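PDB 5DU9: CDA peptide synthetase I from Streptomyces coelicolor, which belongs to the modular non-ribosomal peptide synthetases and is represented here by its condensation domain, of the CoA-dependent acyltransferase superfamily. Local coordinates for residues 220-228 with 353-361. The protein carries 1 engineered substitution. Numbering follows the deposited sequence.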
loop_
_atom_site.group_PDB
_atom_site.type_symbol
_atom_site.label_atom_id
_atom_site.label_comp_id
_atom_site.label_asym_id
_atom_site.label_seq_id
_atom_site.Cartn_x
_atom_site.Cartn_y
_atom_site.Cartn_z
ATOM N N LEU A 220 4.187 23.977 9.105
ATOM C CA LEU A 220 3.965 22.979 10.152
ATOM C C LEU A 220 5.253 22.370 10.696
ATOM O O LEU A 220 5.268 21.842 11.809
ATOM C CB LEU A 220 3.082 21.838 9.629
ATOM C CG LEU A 220 1.569 22.029 9.496
ATOM C CD1 LEU A 220 0.930 20.688 9.144
ATOM C CD2 LEU A 220 0.948 22.598 10.763
ATOM N N PHE A 221 6.324 22.428 9.910
ATOM C CA PHE A 221 7.562 21.724 10.253
ATOM C C PHE A 221 8.791 22.629 10.245
ATOM O O PHE A 221 9.882 22.197 9.873
ATOM C CB PHE A 221 7.765 20.554 9.288
ATOM C CG PHE A 221 6.721 19.488 9.415
ATOM C CD1 PHE A 221 6.880 18.455 10.320
ATOM C CD2 PHE A 221 5.571 19.520 8.639
ATOM C CE1 PHE A 221 5.918 17.471 10.449
ATOM C CE2 PHE A 221 4.607 18.544 8.766
ATOM C CZ PHE A 221 4.780 17.516 9.672
ATOM N N THR A 222 8.616 23.877 10.669
ATOM C CA THR A 222 9.729 24.812 10.744
ATOM C C THR A 222 10.799 24.320 11.714
ATOM O O THR A 222 11.978 24.632 11.548
ATOM C CB THR A 222 9.264 26.219 11.177
ATOM O OG1 THR A 222 8.453 26.125 12.356
ATOM C CG2 THR A 222 8.460 26.882 10.067
ATOM N N ASP A 223 10.394 23.546 12.719
ATOM C CA ASP A 223 11.344 23.012 13.693
ATOM C C ASP A 223 12.036 21.752 13.171
ATOM O O ASP A 223 12.991 21.266 13.780
ATOM C CB ASP A 223 10.651 22.722 15.028
ATOM C CG ASP A 223 9.475 21.783 14.886
ATOM O OD1 ASP A 223 8.806 21.822 13.834
ATOM O OD2 ASP A 223 9.215 21.011 15.832
ATOM N N ARG A 224 11.555 21.238 12.042
ATOM C CA ARG A 224 12.210 20.133 11.342
ATOM C C ARG A 224 12.544 18.963 12.270
ATOM O O ARG A 224 13.709 18.594 12.423
ATOM C CB ARG A 224 13.477 20.641 10.650
ATOM C CG ARG A 224 13.190 21.563 9.477
ATOM C CD ARG A 224 14.446 22.230 8.938
ATOM N NE ARG A 224 14.155 23.018 7.743
ATOM C CZ ARG A 224 14.973 23.924 7.215
ATOM N NH1 ARG A 224 16.149 24.180 7.775
ATOM N NH2 ARG A 224 14.607 24.583 6.123
ATOM N N PRO A 225 11.516 18.376 12.896
ATOM C CA PRO A 225 11.738 17.244 13.801
ATOM C C PRO A 225 12.369 16.058 13.084
ATOM O O PRO A 225 11.929 15.688 11.995
ATOM C CB PRO A 225 10.329 16.906 14.290
ATOM C CG PRO A 225 9.426 17.407 13.208
ATOM C CD PRO A 225 10.083 18.661 12.719
ATOM N N GLU A 226 13.394 15.476 13.691
ATOM C CA GLU A 226 14.093 14.346 13.095
ATOM C C GLU A 226 13.228 13.097 13.216
ATOM O O GLU A 226 12.634 12.862 14.267
ATOM C CB GLU A 226 15.448 14.130 13.778
ATOM C CG GLU A 226 16.326 13.068 13.128
ATOM C CD GLU A 226 16.844 13.483 11.761
ATOM O OE1 GLU A 226 16.641 14.652 11.370
ATOM O OE2 GLU A 226 17.457 12.637 11.076
ATOM N N PRO A 227 13.130 12.301 12.139
ATOM C CA PRO A 227 12.387 11.045 12.290
ATOM C C PRO A 227 12.981 10.174 13.396
ATOM O O PRO A 227 14.205 10.130 13.552
ATOM C CB PRO A 227 12.530 10.384 10.917
ATOM C CG PRO A 227 12.711 11.524 9.977
ATOM C CD PRO A 227 13.525 12.537 10.739
ATOM N N VAL A 228 12.116 9.524 14.170
ATOM C CA VAL A 228 12.553 8.653 15.252
ATOM C C VAL A 228 12.023 7.238 15.052
ATOM O O VAL A 228 10.895 7.039 14.594
ATOM C CB VAL A 228 12.095 9.177 16.635
ATOM C CG1 VAL A 228 12.752 10.514 16.942
ATOM C CG2 VAL A 228 10.577 9.295 16.702
ATOM N N GLU A 353 12.473 20.185 0.543
ATOM C CA GLU A 353 12.530 21.579 0.967
ATOM C C GLU A 353 13.045 21.715 2.397
ATOM O O GLU A 353 13.827 22.615 2.694
ATOM C CB GLU A 353 11.158 22.241 0.855
ATOM C CG GLU A 353 11.175 23.713 1.278
ATOM C CD GLU A 353 10.305 24.618 0.418
ATOM O OE1 GLU A 353 9.925 24.224 -0.705
ATOM O OE2 GLU A 353 10.008 25.743 0.871
ATOM N N LEU A 354 12.599 20.828 3.280
ATOM C CA LEU A 354 13.056 20.848 4.666
ATOM C C LEU A 354 14.509 20.392 4.742
ATOM O O LEU A 354 15.287 20.901 5.549
ATOM C CB LEU A 354 12.173 19.962 5.547
ATOM C CG LEU A 354 10.698 20.354 5.661
ATOM C CD1 LEU A 354 9.947 19.322 6.488
ATOM C CD2 LEU A 354 10.540 21.740 6.268
ATOM N N GLY A 355 14.864 19.430 3.896
ATOM C CA GLY A 355 16.228 18.944 3.807
ATOM C C GLY A 355 16.497 17.758 4.711
ATOM O O GLY A 355 15.631 17.333 5.477
ATOM N N GLY A 356 17.708 17.217 4.611
ATOM C CA GLY A 356 18.128 16.115 5.456
ATOM C C GLY A 356 17.290 14.865 5.264
ATOM O O GLY A 356 17.039 14.438 4.138
ATOM N N ALA A 357 16.859 14.281 6.377
ATOM C CA ALA A 357 16.084 13.046 6.349
ATOM C C ALA A 357 14.597 13.326 6.149
ATOM O O ALA A 357 13.793 12.398 6.058
ATOM C CB ALA A 357 16.301 12.260 7.633
ATOM N N GLY A 358 14.235 14.603 6.086
ATOM C CA GLY A 358 12.844 14.987 5.927
ATOM C C GLY A 358 12.066 14.767 7.208
ATOM O O GLY A 358 12.644 14.722 8.295
ATOM N N VAL A 359 10.751 14.632 7.079
ATOM C CA VAL A 359 9.885 14.411 8.228
ATOM C C VAL A 359 9.000 13.200 7.982
ATOM O O VAL A 359 8.398 13.044 6.917
ATOM C CB VAL A 359 9.023 15.654 8.537
ATOM C CG1 VAL A 359 9.896 16.762 9.119
ATOM C CG2 VAL A 359 8.290 16.137 7.290
ATOM N N SER A 360 8.938 12.331 8.981
ATOM C CA SER A 360 8.187 11.093 8.864
ATOM C C SER A 360 8.101 10.389 10.200
ATOM O O SER A 360 8.856 10.683 11.128
ATOM C CB SER A 360 8.843 10.156 7.847
ATOM O OG SER A 360 10.124 9.758 8.292
ATOM N N GLY A 361 7.163 9.458 10.282
ATOM C CA GLY A 361 7.090 8.520 11.381
ATOM C C GLY A 361 6.760 7.178 10.773
ATOM O O GLY A 361 6.841 7.024 9.551
HETATM O O HOH W 1 9.925 13.805 11.536
HETATM O O HOH W 2 14.019 16.459 9.697
HETATM O O HOH W 3 9.277 10.176 13.694
#
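Val-359 lays its CG2 methyl over one face of the Phe-221 ring, a CH-pi contact 4.1 Å from the centroid and 13° off the normal. Its other branch, CG1, lies 3.7 Å from Phe-221 CD1 and reaches the ring of Pro-225, which meets the phenyl edge in its plane. Beta-branching suits this place because CG2 covers the phenyl face while CG1 fills the angle between the phenyl and pyrrolidine rings. Leu-354 CD1 lies 3.8 Å from Phe-221 CB, and Pro-314 of strand 311-318 touches both Phe-221 and Val-359, packing this end tightly. The contact joins the loop after helix 208-220 to the end of helix 347-354, in the part of the condensation domain carrying the four-stranded sheet. Gly-355, first past that helix, has backbone angles at which a CB would press against Leu-354 O; Gly-356, also at positive phi, takes the second position of a type II' turn, where glycine fits readily. Toward solvent the fit is looser. Arg-224 extends from CG to NE, and Leu-354 O lies over one face of its guanidinium, toward the rim; NE is 3.3 Å away, but its N-H does not point at the oxygen. No direct hydrogen bond joins the segments anywhere; farther along, one water links Pro-225 O (2.8 Å) to Ser-360 N, another Val-228 N to Ser-360 O. Between these bridges Pro-227, lacking an N-H, rests its CG 3.6 Å from Ser-360 OG.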